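Local structure of WZI (Escherichia coli, 2YNK) at residues W139-S144 with F172-A177; D408-I413 with W432-N437; L17-V22 with K276-P281; P91-L96 with G118-N123. The protein is a carbohydrate-binding outer membrane beta-barrel, a lectin that takes part in group 1 capsule assembly. All coordinates share one frame; numbering follows the deposited sequence.

Contact 1 of 4, residues W139-S144 with F172-A177. With OCT (N-octane), chain M.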
# COMPACT_ATOMS: atom_id res chain seq x y z
N TRP A 139 3.01 26.04 2.96
CA TRP A 139 2.73 26.28 1.53
C TRP A 139 2.10 25.10 0.85
O TRP A 139 2.53 24.70 -0.23
CB TRP A 139 4.00 26.69 0.78
CG TRP A 139 4.75 27.86 1.38
CD1 TRP A 139 4.23 29.07 1.84
CD2 TRP A 139 6.21 27.98 1.57
NE1 TRP A 139 5.22 29.89 2.30
CE2 TRP A 139 6.43 29.30 2.17
CE3 TRP A 139 7.30 27.15 1.33
CZ2 TRP A 139 7.71 29.75 2.49
CZ3 TRP A 139 8.58 27.62 1.66
CH2 TRP A 139 8.78 28.89 2.22
N ASN A 140 1.09 24.51 1.49
CA ASN A 140 0.38 23.34 0.94
C ASN A 140 1.23 22.04 0.81
O ASN A 140 0.80 21.06 0.20
CB ASN A 140 -0.26 23.67 -0.41
CG ASN A 140 -1.41 22.74 -0.76
OD1 ASN A 140 -2.24 22.44 0.10
ND2 ASN A 140 -1.44 22.25 -2.00
N GLN A 141 2.43 22.03 1.40
CA GLN A 141 3.27 20.84 1.40
C GLN A 141 3.34 20.24 2.79
O GLN A 141 3.48 20.96 3.78
CB GLN A 141 4.69 21.14 0.88
CG GLN A 141 4.75 22.02 -0.37
CD GLN A 141 3.70 21.66 -1.41
OE1 GLN A 141 3.57 20.50 -1.80
NE2 GLN A 141 2.95 22.66 -1.86
N TRP A 142 3.23 18.92 2.85
CA TRP A 142 3.44 18.17 4.09
C TRP A 142 4.85 17.62 4.16
O TRP A 142 5.27 16.87 3.28
CB TRP A 142 2.46 17.01 4.16
CG TRP A 142 1.13 17.37 4.73
CD1 TRP A 142 -0.10 17.39 4.07
CD2 TRP A 142 0.83 17.74 6.11
NE1 TRP A 142 -1.10 17.74 4.94
CE2 TRP A 142 -0.61 17.97 6.17
CE3 TRP A 142 1.59 17.91 7.25
CZ2 TRP A 142 -1.24 18.35 7.34
CZ3 TRP A 142 0.95 18.29 8.43
CH2 TRP A 142 -0.44 18.50 8.47
N LEU A 143 5.57 18.00 5.21
CA LEU A 143 6.90 17.47 5.47
C LEU A 143 6.82 16.55 6.67
O LEU A 143 6.31 16.94 7.72
CB LEU A 143 7.90 18.59 5.74
CG LEU A 143 9.35 18.14 5.99
CD1 LEU A 143 9.86 17.23 4.87
CD2 LEU A 143 10.26 19.36 6.16
N SER A 144 7.35 15.34 6.52
CA SER A 144 7.18 14.30 7.52
C SER A 144 8.50 13.62 7.93
O SER A 144 9.38 13.42 7.09
CB SER A 144 6.25 13.26 6.96
OG SER A 144 6.03 12.25 7.92
N PHE A 172 12.41 10.86 5.64
CA PHE A 172 11.67 12.08 5.35
C PHE A 172 10.73 11.84 4.18
O PHE A 172 11.03 11.05 3.28
CB PHE A 172 12.64 13.21 5.03
CG PHE A 172 13.47 13.63 6.21
CD1 PHE A 172 13.02 14.61 7.08
CD2 PHE A 172 14.70 13.03 6.46
CE1 PHE A 172 13.78 15.00 8.17
CE2 PHE A 172 15.46 13.42 7.55
CZ PHE A 172 15.00 14.41 8.40
N LEU A 173 9.59 12.51 4.20
CA LEU A 173 8.58 12.35 3.16
C LEU A 173 7.85 13.68 2.92
O LEU A 173 7.58 14.42 3.86
CB LEU A 173 7.60 11.24 3.57
CG LEU A 173 6.60 10.74 2.53
CD1 LEU A 173 6.18 9.33 2.89
CD2 LEU A 173 5.39 11.67 2.40
N MSE A 174 7.55 13.97 1.66
CA MSE A 174 6.96 15.24 1.28
C MSE A 174 5.91 15.06 0.23
O MSE A 174 6.08 14.24 -0.68
CB MSE A 174 8.04 16.22 0.83
CG MSE A 174 7.75 17.59 1.43
SE MSE A 174 9.06 18.93 0.82
CE MSE A 174 7.84 20.32 0.11
N GLN A 175 4.83 15.84 0.35
CA GLN A 175 3.62 15.71 -0.47
C GLN A 175 2.84 17.02 -0.59
O GLN A 175 2.97 17.89 0.26
CB GLN A 175 2.65 14.75 0.20
CG GLN A 175 2.95 13.31 -0.04
CD GLN A 175 1.91 12.41 0.57
OE1 GLN A 175 2.01 11.19 0.46
NE2 GLN A 175 0.90 12.99 1.22
N ARG A 176 1.98 17.12 -1.60
CA ARG A 176 0.98 18.19 -1.60
C ARG A 176 -0.07 17.87 -0.54
O ARG A 176 -0.34 16.70 -0.27
CB ARG A 176 0.28 18.32 -2.95
CG ARG A 176 1.19 18.69 -4.11
CD ARG A 176 0.37 18.94 -5.36
NE ARG A 176 -0.21 20.29 -5.40
CZ ARG A 176 -1.14 20.69 -6.25
NH1 ARG A 176 -1.66 19.87 -7.16
NH2 ARG A 176 -1.58 21.94 -6.19
N ALA A 177 -0.66 18.91 0.06
CA ALA A 177 -1.80 18.72 0.95
C ALA A 177 -3.05 18.63 0.09
O ALA A 177 -3.58 17.54 -0.12
CB ALA A 177 -1.90 19.84 1.97
C1 OCT M . 4.27 29.62 6.14
C2 OCT M . 5.76 29.78 6.37
C3 OCT M . 6.43 28.47 6.79
C4 OCT M . 7.71 28.17 6.00
C5 OCT M . 8.56 27.08 6.65
C6 OCT M . 9.71 26.60 5.76
C7 OCT M . 10.26 25.25 6.24
C8 OCT M . 11.61 24.91 5.63
O HOH W 1 0.77 23.06 -4.01
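Ala177 N donates to Asn140 O at 2.6 Å, one of five backbone hydrogen bonds that join these two antiparallel segments. Trp142 and Gln175 form a hydrogen-bonded pair, with Trp142 N 2.8 Å from Gln175 O. Ser144 and Leu173 form the next such pair. Between them, Leu143 faces Met174 as a non-hydrogen-bonded pair.

One water gathers the polar side chains at the Asn140 end. It accepts from Asn140 ND2, Gln141 NE2 and Arg176 NE, the last at 3.3 Å and in the guanidinium plane. Asn140 ND2 also donates to Glu178 O, and Arg176 NH1 bonds Ala180 O. The Asn140 amide stands at right angles to that guanidinium. Gln141 is bent at chi2 (-42°), which folds its amide back along its own segment. There Gln141 NE2 donates to Trp139 O at 2.6 Å, while OE1 bonds Tyr195 OH.

Packing follows on both faces. Selenomethionine Met174 is bent at chi3 and lays CE against CB and CG of Gln141. Met174 CG lies 4.1 Å from Leu143 CD1. On the face of Trp142 and Gln175, Trp142 CD1 meets Ala177 CB obliquely at 3.7 Å. An n-octane chain lies over one face of the Trp139 ring, with its C4 3.8 Å from CZ2. Leu143 touches a dodecane, consistent with a membrane-facing surface.

These are adjacent staves of the barrel. Strand 127-138 flanks strand 141-145, and strand 193-201 flanks strand 170-176. Trp142 and Gln175 pack on strand 32-33, and Trp142 NE1 bonds Glu35 at the start of helix 34-42.

Contact 2 of 4, residues D408-I413 with W432-N437. With HEX (hexane), chain R.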
# COMPACT_ATOMS: atom_id res chain seq x y z
N ASP A 408 7.58 -22.59 -4.88
CA ASP A 408 6.31 -23.18 -4.52
C ASP A 408 5.20 -22.70 -5.45
O ASP A 408 5.32 -21.66 -6.07
CB ASP A 408 5.99 -22.80 -3.07
CG ASP A 408 5.17 -23.85 -2.35
OD1 ASP A 408 4.53 -24.69 -3.03
OD2 ASP A 408 5.17 -23.84 -1.09
N THR A 409 4.14 -23.50 -5.58
CA THR A 409 2.90 -23.07 -6.24
C THR A 409 1.81 -23.02 -5.18
O THR A 409 1.53 -24.02 -4.53
CB THR A 409 2.46 -24.02 -7.36
OG1 THR A 409 3.43 -24.00 -8.41
CG2 THR A 409 1.11 -23.59 -7.93
N LEU A 410 1.21 -21.86 -5.01
CA LEU A 410 0.22 -21.65 -3.96
C LEU A 410 -1.16 -21.55 -4.58
O LEU A 410 -1.35 -20.84 -5.55
CB LEU A 410 0.54 -20.36 -3.20
CG LEU A 410 2.01 -20.27 -2.76
CD1 LEU A 410 2.24 -18.96 -2.03
CD2 LEU A 410 2.41 -21.48 -1.90
N LYS A 411 -2.10 -22.33 -4.05
CA LYS A 411 -3.52 -22.22 -4.40
C LYS A 411 -4.26 -22.08 -3.08
O LYS A 411 -4.34 -23.05 -2.31
CB LYS A 411 -4.00 -23.47 -5.14
CG LYS A 411 -3.54 -23.55 -6.58
CD LYS A 411 -3.43 -24.99 -7.06
CE LYS A 411 -2.78 -25.05 -8.44
NZ LYS A 411 -2.45 -26.44 -8.88
N GLY A 412 -4.78 -20.88 -2.83
CA GLY A 412 -5.38 -20.56 -1.55
C GLY A 412 -6.69 -19.80 -1.61
O GLY A 412 -6.98 -19.09 -2.58
N ILE A 413 -7.47 -19.96 -0.54
CA ILE A 413 -8.73 -19.26 -0.32
C ILE A 413 -8.62 -18.54 1.03
O ILE A 413 -8.08 -19.10 1.98
CB ILE A 413 -9.92 -20.23 -0.31
CG1 ILE A 413 -11.25 -19.48 -0.13
CG2 ILE A 413 -9.75 -21.30 0.76
CD1 ILE A 413 -12.49 -20.33 -0.37
N TRP A 432 -8.05 -19.01 6.55
CA TRP A 432 -7.51 -19.36 5.24
C TRP A 432 -7.04 -20.79 5.10
O TRP A 432 -6.74 -21.45 6.10
CB TRP A 432 -6.37 -18.41 4.88
CG TRP A 432 -5.21 -18.48 5.83
CD1 TRP A 432 -4.13 -19.37 5.81
CD2 TRP A 432 -4.96 -17.63 7.00
NE1 TRP A 432 -3.27 -19.12 6.84
CE2 TRP A 432 -3.71 -18.10 7.60
CE3 TRP A 432 -5.64 -16.57 7.60
CZ2 TRP A 432 -3.17 -17.53 8.72
CZ3 TRP A 432 -5.08 -15.99 8.74
CH2 TRP A 432 -3.87 -16.47 9.29
N TYR A 433 -7.02 -21.27 3.85
CA TYR A 433 -6.46 -22.57 3.49
C TYR A 433 -5.56 -22.40 2.27
O TYR A 433 -5.95 -21.72 1.31
CB TYR A 433 -7.54 -23.61 3.17
CG TYR A 433 -6.98 -24.92 2.61
CD1 TYR A 433 -6.32 -25.82 3.44
CD2 TYR A 433 -7.10 -25.23 1.25
CE1 TYR A 433 -5.80 -27.01 2.94
CE2 TYR A 433 -6.59 -26.42 0.74
CZ TYR A 433 -5.94 -27.30 1.59
OH TYR A 433 -5.41 -28.48 1.10
N THR A 434 -4.38 -23.02 2.31
CA THR A 434 -3.40 -22.90 1.24
C THR A 434 -2.87 -24.25 0.86
O THR A 434 -2.23 -24.92 1.67
CB THR A 434 -2.19 -22.03 1.62
OG1 THR A 434 -2.63 -20.80 2.22
CG2 THR A 434 -1.38 -21.72 0.38
N ASN A 435 -3.15 -24.65 -0.38
CA ASN A 435 -2.54 -25.80 -1.02
C ASN A 435 -1.13 -25.40 -1.46
O ASN A 435 -0.97 -24.50 -2.29
CB ASN A 435 -3.39 -26.22 -2.23
CG ASN A 435 -3.21 -27.67 -2.62
OD1 ASN A 435 -2.10 -28.16 -2.83
ND2 ASN A 435 -4.33 -28.38 -2.72
N ALA A 436 -0.12 -26.06 -0.90
CA ALA A 436 1.28 -25.75 -1.19
C ALA A 436 2.11 -27.01 -1.38
O ALA A 436 1.66 -28.11 -1.06
CB ALA A 436 1.86 -24.91 -0.07
N ASN A 437 3.32 -26.86 -1.92
CA ASN A 437 4.24 -27.98 -2.11
C ASN A 437 5.43 -27.98 -1.14
O ASN A 437 5.95 -29.04 -0.81
CB ASN A 437 4.73 -28.03 -3.56
CG ASN A 437 3.59 -28.16 -4.57
OD1 ASN A 437 3.56 -27.45 -5.58
ND2 ASN A 437 2.65 -29.07 -4.31
C1 HEX R . -6.49 -27.49 -5.77
C2 HEX R . -7.27 -27.52 -4.47
C3 HEX R . -7.35 -26.14 -3.82
C4 HEX R . -8.73 -25.49 -4.00
C5 HEX R . -8.97 -24.37 -2.99
C6 HEX R . -8.19 -23.13 -3.35
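Asp408 reaches Asn437 with its carboxylate, past the last regular bridge of the two strands. From CB the side chain swings Asp408 CG to 3.6 Å from Asn437 N. CG is roughly anti to the backbone N of Asp408 (chi1 -150°), which carries the carboxylate across. Asp408 OD1 then accepts from Asn437 N at 2.7 Å, using its syn lone pair. It also takes a weak bond from Thr409 N of its own segment. Asp408 OD2 lies 3.6 Å from Ala436 CB and accepts from Asn438 N. One carboxylate thus holds two successive amides where the partner chain leaves its strand.

The two segments lie at the open end of a beta hairpin, strands 408-422 and 425-435, within the closed antiparallel barrel. Lys411 with Asn435 and Ile413 with Tyr433 are its hydrogen-bonded pairs here. Lys411 O accepts from Asn435 N at 2.8 Å. In the other pair Ile413 N bonds Tyr433 O, and Tyr433 N bonds Ile413 O. Strands 383-393 and 444-454 flank the hairpin.

Leu410 CD2 packs on Ala436 CB at 3.9 Å, on the same side as the Asp408 carboxylate. Ile413 CG2 sits between its own backbone N and carbonyl carbon, 4.0 Å from Tyr433 CB. The two side chains cross at about a right angle. Asn435 ND2 has a bound hexane beside it, with C2 at 3.5 Å.

Contact 3 of 4, residues L17-V22 with K276-P281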
# COMPACT_ATOMS: atom_id res chain seq x y z
N LEU A 17 -16.53 4.96 -3.80
CA LEU A 17 -17.09 6.27 -4.10
C LEU A 17 -16.49 6.88 -5.37
O LEU A 17 -17.20 7.52 -6.16
CB LEU A 17 -16.88 7.21 -2.90
CG LEU A 17 -17.71 6.85 -1.66
CD1 LEU A 17 -17.05 7.36 -0.40
CD2 LEU A 17 -19.13 7.40 -1.79
N SER A 18 -15.19 6.68 -5.57
CA SER A 18 -14.47 7.30 -6.69
C SER A 18 -14.86 6.68 -8.02
O SER A 18 -15.09 7.38 -8.99
CB SER A 18 -12.96 7.21 -6.47
OG SER A 18 -12.24 7.41 -7.68
N ASP A 19 -14.93 5.35 -8.05
CA ASP A 19 -15.20 4.64 -9.30
C ASP A 19 -16.66 4.75 -9.72
O ASP A 19 -16.99 4.52 -10.87
CB ASP A 19 -14.80 3.17 -9.16
CG ASP A 19 -13.29 2.98 -9.17
OD1 ASP A 19 -12.54 3.95 -8.92
OD2 ASP A 19 -12.85 1.84 -9.43
N ARG A 20 -17.53 5.07 -8.77
CA ARG A 20 -18.93 5.34 -9.06
C ARG A 20 -19.17 6.81 -9.38
O ARG A 20 -20.30 7.21 -9.57
CB ARG A 20 -19.80 4.96 -7.86
CG ARG A 20 -19.85 3.47 -7.57
CD ARG A 20 -20.74 3.18 -6.37
NE ARG A 20 -22.14 3.50 -6.65
CZ ARG A 20 -22.97 2.74 -7.35
NH1 ARG A 20 -22.57 1.58 -7.86
NH2 ARG A 20 -24.23 3.14 -7.55
N GLY A 21 -18.11 7.62 -9.41
CA GLY A 21 -18.24 9.03 -9.75
C GLY A 21 -18.82 9.94 -8.67
O GLY A 21 -19.02 11.13 -8.92
N VAL A 22 -19.08 9.41 -7.48
CA VAL A 22 -19.60 10.22 -6.38
C VAL A 22 -18.56 11.19 -5.83
O VAL A 22 -18.93 12.22 -5.27
CB VAL A 22 -20.06 9.34 -5.22
CG1 VAL A 22 -20.58 10.19 -4.07
CG2 VAL A 22 -21.12 8.35 -5.70
N LYS A 276 -4.85 4.12 -14.20
CA LYS A 276 -6.18 3.61 -13.85
C LYS A 276 -7.21 4.31 -14.75
O LYS A 276 -7.19 5.54 -14.89
CB LYS A 276 -6.49 3.84 -12.36
CG LYS A 276 -7.82 3.23 -11.92
CD LYS A 276 -8.17 3.46 -10.45
CE LYS A 276 -9.62 3.03 -10.17
NZ LYS A 276 -9.96 2.80 -8.73
N PHE A 277 -8.09 3.52 -15.37
CA PHE A 277 -9.10 4.04 -16.30
C PHE A 277 -10.51 3.75 -15.82
O PHE A 277 -10.95 2.61 -15.82
CB PHE A 277 -8.89 3.44 -17.69
CG PHE A 277 -9.76 4.06 -18.75
CD1 PHE A 277 -9.40 5.25 -19.36
CD2 PHE A 277 -10.95 3.45 -19.14
CE1 PHE A 277 -10.20 5.83 -20.33
CE2 PHE A 277 -11.75 4.02 -20.11
CZ PHE A 277 -11.38 5.21 -20.71
N LYS A 278 -11.24 4.80 -15.41
CA LYS A 278 -12.61 4.66 -14.91
C LYS A 278 -13.58 4.61 -16.08
O LYS A 278 -13.44 5.37 -17.04
CB LYS A 278 -12.98 5.82 -13.99
CG LYS A 278 -12.18 5.87 -12.69
CD LYS A 278 -12.22 7.24 -12.02
CE LYS A 278 -10.85 7.63 -11.48
NZ LYS A 278 -9.80 7.76 -12.54
N LEU A 279 -14.57 3.72 -16.01
CA LEU A 279 -15.58 3.59 -17.07
C LEU A 279 -16.87 4.35 -16.78
O LEU A 279 -17.65 4.62 -17.69
CB LEU A 279 -15.89 2.10 -17.34
CG LEU A 279 -14.87 1.33 -18.19
CD1 LEU A 279 -15.25 -0.14 -18.31
CD2 LEU A 279 -14.74 1.95 -19.58
N GLU A 280 -17.11 4.70 -15.52
CA GLU A 280 -18.36 5.36 -15.14
C GLU A 280 -18.62 6.64 -15.94
O GLU A 280 -19.74 6.84 -16.42
CB GLU A 280 -18.38 5.66 -13.64
CG GLU A 280 -19.73 6.16 -13.12
CD GLU A 280 -19.96 7.66 -13.35
OE1 GLU A 280 -18.97 8.41 -13.48
OE2 GLU A 280 -21.15 8.08 -13.38
N PRO A 281 -17.60 7.50 -16.10
CA PRO A 281 -17.89 8.78 -16.76
C PRO A 281 -18.35 8.68 -18.22
O PRO A 281 -18.77 9.69 -18.79
CB PRO A 281 -16.56 9.54 -16.67
CG PRO A 281 -15.79 8.86 -15.59
CD PRO A 281 -16.20 7.42 -15.68
O HOH W 2 -15.38 3.80 -12.91
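Asp19 and Lys276 join the end of the N-terminal helix 8-19 to the end of barrel strand 268-278. The helix closes in a Schellman motif, with Gly21 at positive phi. Gly21 N bonds Ser18 O, and Val22 N bonds Leu17 O weakly.

The charged contact is a salt bridge. Lys276 stands fully extended and brings NZ to 2.8 Å from Asp19 OD1, on the syn lone pair. A weaker bond runs from NZ to OD2. NZ also pairs with Glu313, whose carboxylate lies close to that of Asp19. The lysine probably offsets the repulsion between these two acids. Ser288 OG bonds Asp19 OD2 as well.

Water supplies the second polar link. It donates to Asp19 O at 2.7 Å and accepts from Glu280 N.

The remaining contacts are van der Waals. Lys278 bends at chi3 and chi4, and its CE passes 4.1 Å from Ser18 OG. Glu280 lies against the helix end. With CG anti to the backbone N (chi1 -172°), Glu280 CG comes to 3.7 Å from Arg20 O. The bend at chi2 (-82°) then turns the carboxylate toward Gly21. Glu280 OE1 ends 3.9 Å from Gly21 CA.

Contact 4 of 4, residues P91-L96 with G118-N123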
# COMPACT_ATOMS: atom_id res chain seq x y z
N PRO A 91 3.82 -8.00 10.53
CA PRO A 91 5.22 -8.37 10.67
C PRO A 91 5.51 -9.44 11.73
O PRO A 91 6.64 -9.89 11.86
CB PRO A 91 5.86 -7.04 11.09
CG PRO A 91 4.82 -6.42 11.95
CD PRO A 91 3.52 -6.77 11.28
N ALA A 92 4.49 -9.82 12.50
CA ALA A 92 4.66 -10.83 13.53
C ALA A 92 3.34 -11.53 13.79
O ALA A 92 2.27 -10.98 13.51
CB ALA A 92 5.18 -10.19 14.80
N ASP A 93 3.42 -12.75 14.33
CA ASP A 93 2.24 -13.56 14.62
C ASP A 93 1.32 -12.93 15.67
O ASP A 93 0.11 -13.14 15.65
CB ASP A 93 2.64 -14.95 15.09
CG ASP A 93 3.27 -15.79 13.98
OD1 ASP A 93 2.92 -15.58 12.79
OD2 ASP A 93 4.11 -16.66 14.31
N ASN A 94 1.92 -12.17 16.59
CA ASN A 94 1.17 -11.52 17.65
C ASN A 94 1.73 -10.13 17.85
O ASN A 94 2.94 -9.95 17.93
CB ASN A 94 1.28 -12.31 18.96
CG ASN A 94 0.86 -13.75 18.81
OD1 ASN A 94 -0.22 -14.07 18.34
ND2 ASN A 94 1.74 -14.65 19.22
N SER A 95 0.85 -9.14 17.93
CA SER A 95 1.27 -7.76 17.99
C SER A 95 0.37 -6.97 18.92
O SER A 95 -0.78 -7.34 19.15
CB SER A 95 1.24 -7.17 16.58
OG SER A 95 2.31 -6.27 16.37
N LEU A 96 0.90 -5.89 19.46
CA LEU A 96 0.11 -4.98 20.26
C LEU A 96 0.64 -3.58 20.07
O LEU A 96 1.83 -3.35 20.25
CB LEU A 96 0.17 -5.39 21.72
CG LEU A 96 -0.76 -4.63 22.65
CD1 LEU A 96 -2.19 -4.66 22.12
CD2 LEU A 96 -0.65 -5.24 24.04
N GLY A 118 6.50 -13.81 18.27
CA GLY A 118 6.59 -14.74 17.14
C GLY A 118 6.88 -13.98 15.88
O GLY A 118 6.03 -13.90 14.99
N GLU A 119 8.07 -13.39 15.81
CA GLU A 119 8.50 -12.58 14.67
C GLU A 119 8.39 -13.33 13.34
O GLU A 119 8.83 -14.48 13.23
CB GLU A 119 9.96 -12.14 14.83
CG GLU A 119 10.20 -11.04 15.85
CD GLU A 119 11.66 -10.59 15.87
OE1 GLU A 119 12.56 -11.41 15.56
OE2 GLU A 119 11.91 -9.41 16.20
N ARG A 120 7.79 -12.66 12.36
CA ARG A 120 7.82 -13.12 10.98
C ARG A 120 8.95 -12.38 10.27
O ARG A 120 9.82 -13.00 9.67
CB ARG A 120 6.48 -12.84 10.30
CG ARG A 120 5.27 -13.47 10.97
CD ARG A 120 3.98 -12.96 10.35
NE ARG A 120 2.79 -13.63 10.88
CZ ARG A 120 1.54 -13.34 10.52
NH1 ARG A 120 1.31 -12.39 9.64
NH2 ARG A 120 0.52 -14.00 11.06
N ILE A 121 8.93 -11.06 10.37
CA ILE A 121 9.99 -10.22 9.84
C ILE A 121 11.00 -9.97 10.97
O ILE A 121 10.61 -9.68 12.08
CB ILE A 121 9.43 -8.88 9.29
CG1 ILE A 121 8.31 -9.15 8.28
CG2 ILE A 121 10.52 -8.05 8.63
CD1 ILE A 121 7.93 -7.94 7.43
N SER A 122 12.29 -10.10 10.68
CA SER A 122 13.33 -9.90 11.71
C SER A 122 13.36 -8.47 12.20
O SER A 122 12.89 -7.55 11.52
CB SER A 122 14.72 -10.24 11.17
OG SER A 122 14.89 -11.63 11.10
N ASN A 123 13.95 -8.29 13.37
CA ASN A 123 14.13 -6.97 13.92
C ASN A 123 15.24 -6.96 14.95
O ASN A 123 15.79 -8.01 15.30
CB ASN A 123 12.82 -6.49 14.54
CG ASN A 123 12.54 -5.02 14.28
OD1 ASN A 123 12.97 -4.45 13.27
ND2 ASN A 123 11.82 -4.39 15.20
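Pro91 to Asp93 runs antiparallel to Gly118 to Ile121, with Ala92 and Glu119 facing each other as a non-hydrogen-bonded pair. Pro91 O accepts two bonds, from Arg120 N and Ile121 N, each at 3.0 Å. Both donors come from the same face of the carbonyl plane. At the other end, Asp93 N donates to Gly118 O at 2.9 Å.

The side-chain contact is a salt bridge between Arg120 and Asp93. Arg120 CG lies anti to its carbonyl carbon (chi1 -58°), and the chain runs extended to NE. This carries it across Ala92 to the carboxylate. Arg120 NE donates to Asp93 OD1 at 2.7 Å, with an N-H...O angle of 172°. OD1 lies in the guanidinium plane, at its edge. The arginine meets OD1 on the anti side, 31° out of the carboxylate plane. NH2 adds a weak, long bond to the same oxygen. One face of the guanidinium lies over the Ala92 carbonyl, with Ala92 C 3.6 Å from Arg120 NE. NH2 also bonds Tyr74 OH, and NH1 bonds Gln90 O weakly. Apolar contact is slight: Pro91 CB lies 4.3 Å from Ile121 CG1.

The contact joins two loops at one end of the barrel. The first leads into strand 95-104, and the second links strand 107-116 to strand 127-138. Asn94 and Ser95 then touch a dodecane, and Ser95 pairs with Tyr74 of strand 69-76.

All four contacts are partly buried and reach the one barrel sheet. Contact 1 has the largest share of buried touching residues, despite its exposed Phe172. Contact 3 has no exposed touching residue; contact 4 has two, Gly118 and Glu119. Contacts 1 and 2 are strand pairs within the wall, on opposite sides of the chain's centre, and rest on backbone hydrogen bonds. Contacts 1, 2 and 4 lie near bound alkanes; contact 3 has none at it. Contact 3 alone brings in the N-terminal helix, and its cross-links are side-chain and water bonds. Contact 4 joins loops and mixes backbone bonds with an arginine-aspartate pair. Contacts 2 and 4 come within about 5 Å at their nearest atoms.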